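PDB 2WAN: pullulanase from Bacillus acidopullulyticus, which hydrolyses alpha-1,6-glucosidic linkages in pullulan and, as a debranching enzyme, probably those at the branch points of starch-type polysaccharides. Local coordinates for residues A[382-394]-A[561-573]. Residues are numbered along the deposited sequence; the frame is centred on the assembly and turned at random.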
ATOM      1  N   VAL A 382     -10.202 -20.451 -21.220  1.00 16.16           N
ATOM      2  CA  VAL A 382      -9.460 -19.457 -21.986  1.00 16.56           C
ATOM      3  C   VAL A 382      -8.320 -20.121 -22.734  1.00 14.84           C
ATOM      4  O   VAL A 382      -7.462 -20.767 -22.123  1.00 15.68           O
ATOM      5  CB  VAL A 382      -8.867 -18.344 -21.063  1.00 17.78           C
ATOM      6  CG1 VAL A 382      -8.158 -17.289 -21.888  1.00 14.73           C
ATOM      7  CG2 VAL A 382      -9.967 -17.693 -20.208  1.00 19.02           C
ATOM      8  N   THR A 383      -8.328 -19.956 -24.058  1.00 18.55           N
ATOM      9  CA  THR A 383      -7.256 -20.446 -24.913  1.00 19.82           C
ATOM     10  C   THR A 383      -6.337 -19.284 -25.274  1.00 20.11           C
ATOM     11  O   THR A 383      -6.768 -18.315 -25.908  1.00 19.48           O
ATOM     12  CB  THR A 383      -7.810 -21.121 -26.198  1.00 18.79           C
ATOM     13  OG1 THR A 383      -8.685 -22.201 -25.823  1.00 19.93           O
ATOM     14  CG2 THR A 383      -6.654 -21.660 -27.053  1.00 20.62           C
ATOM     15  N   VAL A 384      -5.081 -19.371 -24.855  0.50 20.60           N
ATOM     16  CA  VAL A 384      -4.086 -18.373 -25.222  0.50 20.78           C
ATOM     17  C   VAL A 384      -2.928 -19.045 -25.931  0.50 22.86           C
ATOM     18  O   VAL A 384      -2.245 -19.886 -25.344  0.50 23.39           O
ATOM     19  CB  VAL A 384      -3.545 -17.617 -23.992  0.50 21.75           C
ATOM     20  CG1 VAL A 384      -2.344 -16.772 -24.387  0.50 21.26           C
ATOM     21  CG2 VAL A 384      -4.630 -16.741 -23.391  0.50 18.82           C
ATOM     22  N   ASN A 385      -2.715 -18.669 -27.189  0.50 22.14           N
ATOM     23  CA  ASN A 385      -1.659 -19.256 -27.998  0.50 23.78           C
ATOM     24  C   ASN A 385      -1.706 -20.778 -27.916  0.50 24.14           C
ATOM     25  O   ASN A 385      -2.681 -21.405 -28.334  0.50 24.59           O
ATOM     26  CB  ASN A 385      -0.301 -18.731 -27.537  0.50 23.43           C
ATOM     27  CG  ASN A 385       0.749 -18.806 -28.618  0.50 24.90           C
ATOM     28  OD1 ASN A 385       0.460 -19.202 -29.745  0.50 24.82           O
ATOM     29  ND2 ASN A 385       1.974 -18.412 -28.284  0.50 22.28           N
ATOM     30  N   GLY A 386      -0.663 -21.373 -27.356  0.50 24.34           N
ATOM     31  CA  GLY A 386      -0.598 -22.826 -27.257  0.50 27.15           C
ATOM     32  C   GLY A 386      -1.040 -23.449 -25.942  0.50 27.47           C
ATOM     33  O   GLY A 386      -0.289 -24.222 -25.350  0.50 29.03           O
ATOM     34  N   THR A 387      -2.253 -23.137 -25.477  0.50 27.51           N
ATOM     35  CA  THR A 387      -2.774 -23.803 -24.276  0.50 25.54           C
ATOM     36  C   THR A 387      -4.155 -23.317 -23.798  0.50 24.22           C
ATOM     37  O   THR A 387      -4.529 -22.158 -24.010  0.50 21.55           O
ATOM     38  CB  THR A 387      -1.745 -23.751 -23.118  0.50 26.60           C
ATOM     39  OG1 THR A 387      -1.860 -22.513 -22.411  0.50 30.03           O
ATOM     40  CG2 THR A 387      -0.331 -23.886 -23.661  0.50 23.85           C
ATOM     41  N   THR A 388      -4.906 -24.218 -23.162  1.00 22.73           N
ATOM     42  CA  THR A 388      -6.248 -23.884 -22.678  1.00 22.16           C
ATOM     43  C   THR A 388      -6.336 -24.191 -21.185  1.00 19.29           C
ATOM     44  O   THR A 388      -5.965 -25.278 -20.740  1.00 20.61           O
ATOM     45  CB  THR A 388      -7.323 -24.677 -23.448  1.00 22.13           C
ATOM     46  OG1 THR A 388      -7.280 -24.306 -24.831  1.00 21.41           O
ATOM     47  CG2 THR A 388      -8.727 -24.374 -22.912  1.00 19.83           C
ATOM     48  N   GLN A 389      -6.796 -23.215 -20.409  1.00 18.52           N
ATOM     49  CA  GLN A 389      -7.023 -23.435 -18.985  1.00 18.83           C
ATOM     50  C   GLN A 389      -8.358 -22.845 -18.572  1.00 17.89           C
ATOM     51  O   GLN A 389      -8.950 -22.065 -19.319  1.00 18.43           O
ATOM     52  CB  GLN A 389      -5.903 -22.787 -18.161  1.00 17.63           C
ATOM     53  CG  GLN A 389      -4.474 -23.204 -18.569  1.00 20.03           C
ATOM     54  CD  GLN A 389      -3.425 -22.615 -17.640  1.00 19.85           C
ATOM     55  OE1 GLN A 389      -3.308 -23.024 -16.484  1.00 18.71           O
ATOM     56  NE2 GLN A 389      -2.653 -21.665 -18.145  1.00 20.59           N
ATOM     57  N   THR A 390      -8.823 -23.215 -17.376  1.00 17.41           N
ATOM     58  CA  THR A 390     -10.048 -22.623 -16.826  1.00 15.45           C
ATOM     59  C   THR A 390      -9.686 -21.662 -15.698  1.00 15.24           C
ATOM     60  O   THR A 390      -8.670 -21.842 -15.012  1.00 16.41           O
ATOM     61  CB  THR A 390     -11.040 -23.680 -16.297  1.00 14.73           C
ATOM     62  OG1 THR A 390     -10.398 -24.466 -15.297  1.00 17.30           O
ATOM     63  CG2 THR A 390     -11.504 -24.603 -17.428  1.00 18.95           C
ATOM     64  N   ALA A 391     -10.529 -20.658 -15.499  1.00 14.65           N
ATOM     65  CA  ALA A 391     -10.281 -19.654 -14.458  1.00 12.66           C
ATOM     66  C   ALA A 391     -11.604 -19.211 -13.841  1.00 14.54           C
ATOM     67  O   ALA A 391     -12.648 -19.171 -14.509  1.00 13.78           O
ATOM     68  CB  ALA A 391      -9.530 -18.461 -15.037  1.00 12.07           C
ATOM     69  N   VAL A 392     -11.551 -18.918 -12.549  1.00 12.07           N
ATOM     70  CA  VAL A 392     -12.651 -18.248 -11.857  1.00 12.54           C
ATOM     71  C   VAL A 392     -12.625 -16.767 -12.269  1.00 12.23           C
ATOM     72  O   VAL A 392     -11.555 -16.149 -12.363  1.00 12.50           O
ATOM     73  CB  VAL A 392     -12.531 -18.430 -10.311  1.00 11.18           C
ATOM     74  CG1 VAL A 392     -13.630 -17.618  -9.552  1.00 10.42           C
ATOM     75  CG2 VAL A 392     -12.595 -19.903  -9.933  1.00 13.90           C
ATOM     76  N   ASP A 393     -13.801 -16.217 -12.558  1.00 10.26           N
ATOM     77  CA  ASP A 393     -13.952 -14.808 -12.863  1.00 11.85           C
ATOM     78  C   ASP A 393     -13.328 -13.945 -11.745  1.00 11.45           C
ATOM     79  O   ASP A 393     -13.769 -14.039 -10.607  1.00 11.85           O
ATOM     80  CB  ASP A 393     -15.442 -14.497 -12.960  1.00 12.09           C
ATOM     81  CG  ASP A 393     -15.735 -13.175 -13.647  1.00 13.91           C
ATOM     82  OD1 ASP A 393     -14.871 -12.284 -13.638  1.00 13.81           O
ATOM     83  OD2 ASP A 393     -16.851 -13.038 -14.231  1.00 13.79           O
ATOM     84  N   PRO A 394     -12.324 -13.096 -12.073  1.00 12.46           N
ATOM     85  CA  PRO A 394     -11.766 -12.190 -11.050  1.00 10.73           C
ATOM     86  C   PRO A 394     -12.826 -11.275 -10.427  1.00 12.40           C
ATOM     87  O   PRO A 394     -12.634 -10.773  -9.308  1.00 11.66           O
ATOM     88  CB  PRO A 394     -10.749 -11.356 -11.844  1.00 11.70           C
ATOM     89  CG  PRO A 394     -10.287 -12.291 -12.916  1.00 14.76           C
ATOM     90  CD  PRO A 394     -11.581 -12.975 -13.346  1.00 11.73           C
ATOM     91  N   MET A 561       1.007 -17.765 -11.979  1.00 18.18           N
ATOM     92  CA  MET A 561       0.882 -18.905 -12.905  1.00 19.56           C
ATOM     93  C   MET A 561      -0.402 -19.730 -12.717  1.00 19.52           C
ATOM     94  O   MET A 561      -1.088 -20.048 -13.699  1.00 18.21           O
ATOM     95  CB  MET A 561       2.140 -19.796 -12.877  1.00 21.19           C
ATOM     96  CG  MET A 561       3.342 -19.173 -13.584  1.00 31.19           C
ATOM     97  SD  MET A 561       4.905 -19.962 -13.140  1.00 46.23           S
ATOM     98  CE  MET A 561       4.536 -21.707 -13.402  1.00 41.63           C
ATOM     99  N   VAL A 562      -0.712 -20.076 -11.466  1.00 18.04           N
ATOM    100  CA  VAL A 562      -1.940 -20.798 -11.108  1.00 17.76           C
ATOM    101  C   VAL A 562      -3.076 -19.841 -10.704  1.00 16.71           C
ATOM    102  O   VAL A 562      -4.209 -20.275 -10.428  1.00 16.04           O
ATOM    103  CB  VAL A 562      -1.710 -21.825  -9.970  1.00 20.09           C
ATOM    104  CG1 VAL A 562      -0.829 -23.002 -10.464  1.00 22.82           C
ATOM    105  CG2 VAL A 562      -1.124 -21.153  -8.715  1.00 16.80           C
ATOM    106  N   SER A 563      -2.763 -18.551 -10.681  1.00 17.00           N
ATOM    107  CA  SER A 563      -3.745 -17.518 -10.335  1.00 15.81           C
ATOM    108  C   SER A 563      -4.704 -17.300 -11.499  1.00 14.96           C
ATOM    109  O   SER A 563      -4.331 -17.474 -12.652  1.00 14.57           O
ATOM    110  CB  SER A 563      -3.038 -16.209  -9.966  1.00 15.54           C
ATOM    111  OG  SER A 563      -2.383 -15.595 -11.064  1.00 15.94           O
ATOM    112  N   ASP A 564      -5.947 -16.941 -11.199  1.00 16.38           N
ATOM    113  CA  ASP A 564      -6.913 -16.612 -12.253  1.00 15.45           C
ATOM    114  C   ASP A 564      -6.389 -15.525 -13.195  1.00 14.99           C
ATOM    115  O   ASP A 564      -6.565 -15.624 -14.411  1.00 14.26           O
ATOM    116  CB  ASP A 564      -8.259 -16.223 -11.638  1.00 15.50           C
ATOM    117  CG  ASP A 564      -8.882 -17.372 -10.866  1.00 16.29           C
ATOM    118  OD1 ASP A 564      -8.925 -18.494 -11.422  1.00 16.07           O
ATOM    119  OD2 ASP A 564      -9.272 -17.179  -9.688  1.00 17.93           O
ATOM    120  N   PHE A 565      -5.699 -14.524 -12.645  1.00 13.40           N
ATOM    121  CA  PHE A 565      -5.086 -13.473 -13.471  1.00 13.81           C
ATOM    122  C   PHE A 565      -4.188 -14.048 -14.578  1.00 14.36           C
ATOM    123  O   PHE A 565      -4.331 -13.669 -15.744  1.00 16.68           O
ATOM    124  CB  PHE A 565      -4.262 -12.500 -12.609  1.00 13.91           C
ATOM    125  CG  PHE A 565      -5.097 -11.566 -11.737  1.00 15.98           C
ATOM    126  CD1 PHE A 565      -6.308 -11.058 -12.182  1.00 17.36           C
ATOM    127  CD2 PHE A 565      -4.618 -11.154 -10.493  1.00 23.79           C
ATOM    128  CE1 PHE A 565      -7.067 -10.194 -11.389  1.00 16.75           C
ATOM    129  CE2 PHE A 565      -5.357 -10.288  -9.697  1.00 24.92           C
ATOM    130  CZ  PHE A 565      -6.582  -9.808 -10.148  1.00 24.81           C
ATOM    131  N   ASP A 566      -3.277 -14.952 -14.210  1.00 14.83           N
ATOM    132  CA  ASP A 566      -2.284 -15.486 -15.153  1.00 16.76           C
ATOM    133  C   ASP A 566      -2.900 -16.472 -16.123  1.00 17.53           C
ATOM    134  O   ASP A 566      -2.387 -16.646 -17.232  1.00 18.70           O
ATOM    135  CB  ASP A 566      -1.088 -16.137 -14.437  1.00 16.50           C
ATOM    136  CG  ASP A 566       0.080 -15.168 -14.242  1.00 12.69           C
ATOM    137  OD1 ASP A 566       0.040 -14.056 -14.817  1.00 13.51           O
ATOM    138  OD2 ASP A 566       1.023 -15.517 -13.494  1.00 15.43           O
ATOM    139  N   LYS A 567      -4.006 -17.101 -15.716  1.00 15.46           N
ATOM    140  CA  LYS A 567      -4.726 -18.001 -16.631  1.00 15.56           C
ATOM    141  C   LYS A 567      -5.568 -17.243 -17.678  1.00 16.28           C
ATOM    142  O   LYS A 567      -5.924 -17.801 -18.716  1.00 18.26           O
ATOM    143  CB  LYS A 567      -5.559 -19.038 -15.851  1.00 13.21           C
ATOM    144  CG  LYS A 567      -4.695 -20.029 -15.051  1.00 13.76           C
ATOM    145  CD  LYS A 567      -5.509 -21.131 -14.348  1.00 15.87           C
ATOM    146  CE  LYS A 567      -6.338 -20.647 -13.155  1.00 19.05           C
ATOM    147  NZ  LYS A 567      -7.056 -21.815 -12.533  1.00 15.05           N
ATOM    148  N   ILE A 568      -5.876 -15.975 -17.422  1.00 14.39           N
ATOM    149  CA  ILE A 568      -6.709 -15.192 -18.336  1.00 14.57           C
ATOM    150  C   ILE A 568      -5.861 -14.280 -19.231  1.00 16.17           C
ATOM    151  O   ILE A 568      -6.065 -14.243 -20.447  1.00 17.25           O
ATOM    152  CB  ILE A 568      -7.815 -14.401 -17.572  1.00 14.33           C
ATOM    153  CG1 ILE A 568      -8.690 -15.383 -16.778  1.00 13.73           C
ATOM    154  CG2 ILE A 568      -8.675 -13.540 -18.544  1.00 14.69           C
ATOM    155  CD1 ILE A 568      -9.664 -14.722 -15.815  1.00 14.01           C
ATOM    156  N   VAL A 569      -4.922 -13.548 -18.629  1.00 15.74           N
ATOM    157  CA  VAL A 569      -4.028 -12.650 -19.375  1.00 16.06           C
ATOM    158  C   VAL A 569      -2.598 -12.865 -18.851  1.00 17.78           C
ATOM    159  O   VAL A 569      -2.161 -12.153 -17.929  1.00 17.32           O
ATOM    160  CB  VAL A 569      -4.417 -11.149 -19.240  1.00 16.48           C
ATOM    161  CG1 VAL A 569      -3.717 -10.312 -20.316  1.00 16.02           C
ATOM    162  CG2 VAL A 569      -5.933 -10.936 -19.350  1.00 14.81           C
ATOM    163  N   PRO A 570      -1.878 -13.862 -19.420  1.00 16.68           N
ATOM    164  CA  PRO A 570      -0.579 -14.299 -18.909  1.00 16.81           C
ATOM    165  C   PRO A 570       0.379 -13.158 -18.569  1.00 15.65           C
ATOM    166  O   PRO A 570       0.691 -12.310 -19.420  1.00 18.52           O
ATOM    167  CB  PRO A 570      -0.050 -15.197 -20.042  1.00 17.34           C
ATOM    168  CG  PRO A 570      -1.304 -15.849 -20.561  1.00 15.64           C
ATOM    169  CD  PRO A 570      -2.342 -14.742 -20.520  1.00 15.96           C
ATOM    170  N   GLN A 571       0.788 -13.144 -17.298  1.00 17.31           N
ATOM    171  CA  GLN A 571       1.742 -12.177 -16.704  1.00 18.07           C
ATOM    172  C   GLN A 571       1.312 -10.728 -16.537  1.00 17.66           C
ATOM    173  O   GLN A 571       1.898 -10.016 -15.724  1.00 18.38           O
ATOM    174  CB  GLN A 571       3.092 -12.181 -17.434  1.00 16.20           C
ATOM    175  CG  GLN A 571       3.866 -13.486 -17.332  1.00 15.95           C
ATOM    176  CD  GLN A 571       5.238 -13.348 -17.968  1.00 21.31           C
ATOM    177  OE1 GLN A 571       5.653 -12.244 -18.335  1.00 20.01           O
ATOM    178  NE2 GLN A 571       5.936 -14.465 -18.120  1.00 23.64           N
ATOM    179  N   TYR A 572       0.333 -10.280 -17.318  1.00 15.45           N
ATOM    180  CA  TYR A 572       0.036  -8.865 -17.452  1.00 14.77           C
ATOM    181  C   TYR A 572      -0.437  -8.184 -16.164  1.00 14.39           C
ATOM    182  O   TYR A 572      -0.254  -6.978 -16.007  1.00 15.98           O
ATOM    183  CB  TYR A 572      -0.987  -8.621 -18.573  1.00 14.95           C
ATOM    184  CG  TYR A 572      -1.216  -7.149 -18.861  1.00 16.40           C
ATOM    185  CD1 TYR A 572      -0.302  -6.420 -19.622  1.00 15.56           C
ATOM    186  CD2 TYR A 572      -2.353  -6.489 -18.384  1.00 15.51           C
ATOM    187  CE1 TYR A 572      -0.500  -5.090 -19.882  1.00 16.30           C
ATOM    188  CE2 TYR A 572      -2.561  -5.155 -18.636  1.00 14.39           C
ATOM    189  CZ  TYR A 572      -1.630  -4.456 -19.391  1.00 14.49           C
ATOM    190  OH  TYR A 572      -1.821  -3.145 -19.647  1.00 14.12           O
ATOM    191  N   TYR A 573      -1.064  -8.940 -15.263  1.00 14.69           N
ATOM    192  CA  TYR A 573      -1.532  -8.332 -13.999  1.00 14.27           C
ATOM    193  C   TYR A 573      -0.400  -8.130 -12.988  1.00 15.26           C
ATOM    194  O   TYR A 573      -0.627  -7.536 -11.924  1.00 15.87           O
ATOM    195  CB  TYR A 573      -2.686  -9.141 -13.370  1.00 13.44           C
ATOM    196  CG  TYR A 573      -4.018  -8.982 -14.087  1.00 15.20           C
ATOM    197  CD1 TYR A 573      -4.878  -7.913 -13.780  1.00 15.47           C
ATOM    198  CD2 TYR A 573      -4.424  -9.904 -15.060  1.00 17.18           C
ATOM    199  CE1 TYR A 573      -6.115  -7.759 -14.432  1.00 15.71           C
ATOM    200  CE2 TYR A 573      -5.648  -9.762 -15.720  1.00 15.22           C
ATOM    201  CZ  TYR A 573      -6.489  -8.687 -15.399  1.00 12.77           C
ATOM    202  OH  TYR A 573      -7.715  -8.561 -16.038  1.00 17.77           O
TER
HETATM  203  O   HOH W   1      -5.470 -20.089 -20.161  1.00 22.54           O
HETATM  204  O   HOH W   2      -2.011 -22.726 -14.207  1.00 24.16           O
HETATM  205  O   HOH W   3      -0.556 -20.361 -16.363  1.00 26.40           O
HETATM  206  O   HOH W   4      -9.915 -23.624 -12.731  1.00 29.65           O
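Asp564 and Lys567, on the short helix 564-568 of the alpha-amylase-type catalytic region, both grip the backbone of strand 388-391 and its exit, part of the beta-sandwich CBM48 domain, and so illustrate how an accessory module is joined to a (beta/alpha)8-barrel enzyme partly through main-chain atoms, here by a short helix in the segment that follows barrel strand 547-552. Val392 N donates to Asp564 OD1 at 2.9 Å, coming in well above the carboxylate plane, 70° out of it, with a bent N-H...O angle of 144°. One turn on, the Lys567 chain runs extended through chi2, then bends at chi3 (-71°) so that NZ donates to Thr390 O at 3.0 Å, in the carbonyl plane. The Lys567 and Gln389 side chains cross at about a right angle, Lys567 CG lying 3.6 Å from Gln389 OE1. With an alanine at Lys567, Thr390 O would probably lose its charged donor and the Gln389 side chain the methylene chain it lies across.

An apolar seam accompanies these polar ties. Ile568 CG1 packs against Ala391 CB at 3.6 Å, while its CD1 reaches Pro394 CD, 3.6 Å away; Pro394 CB also approaches Phe565 CE1 obliquely. Val382 sets its CB and CG1 against Lys567 O.

In the next shell, Tyr573 lies over one face of the Phe565 ring, its CD1 offset toward the rim, and Phe602 of helix 597-614 meets that ring edge-to-face. Ser563 N-caps the helix through a weak bond from Asp566 N, and the Asp566 carboxylate takes Met561 N and Gln571 N, tying together the chain before and after the helix. Water extends the join: one molecule donates to both Val382 O and, at 2.7 Å, Lys567 O, and two more link the Gln389 amide to Met561 O, one by donating to OE1, the other by accepting from NE2.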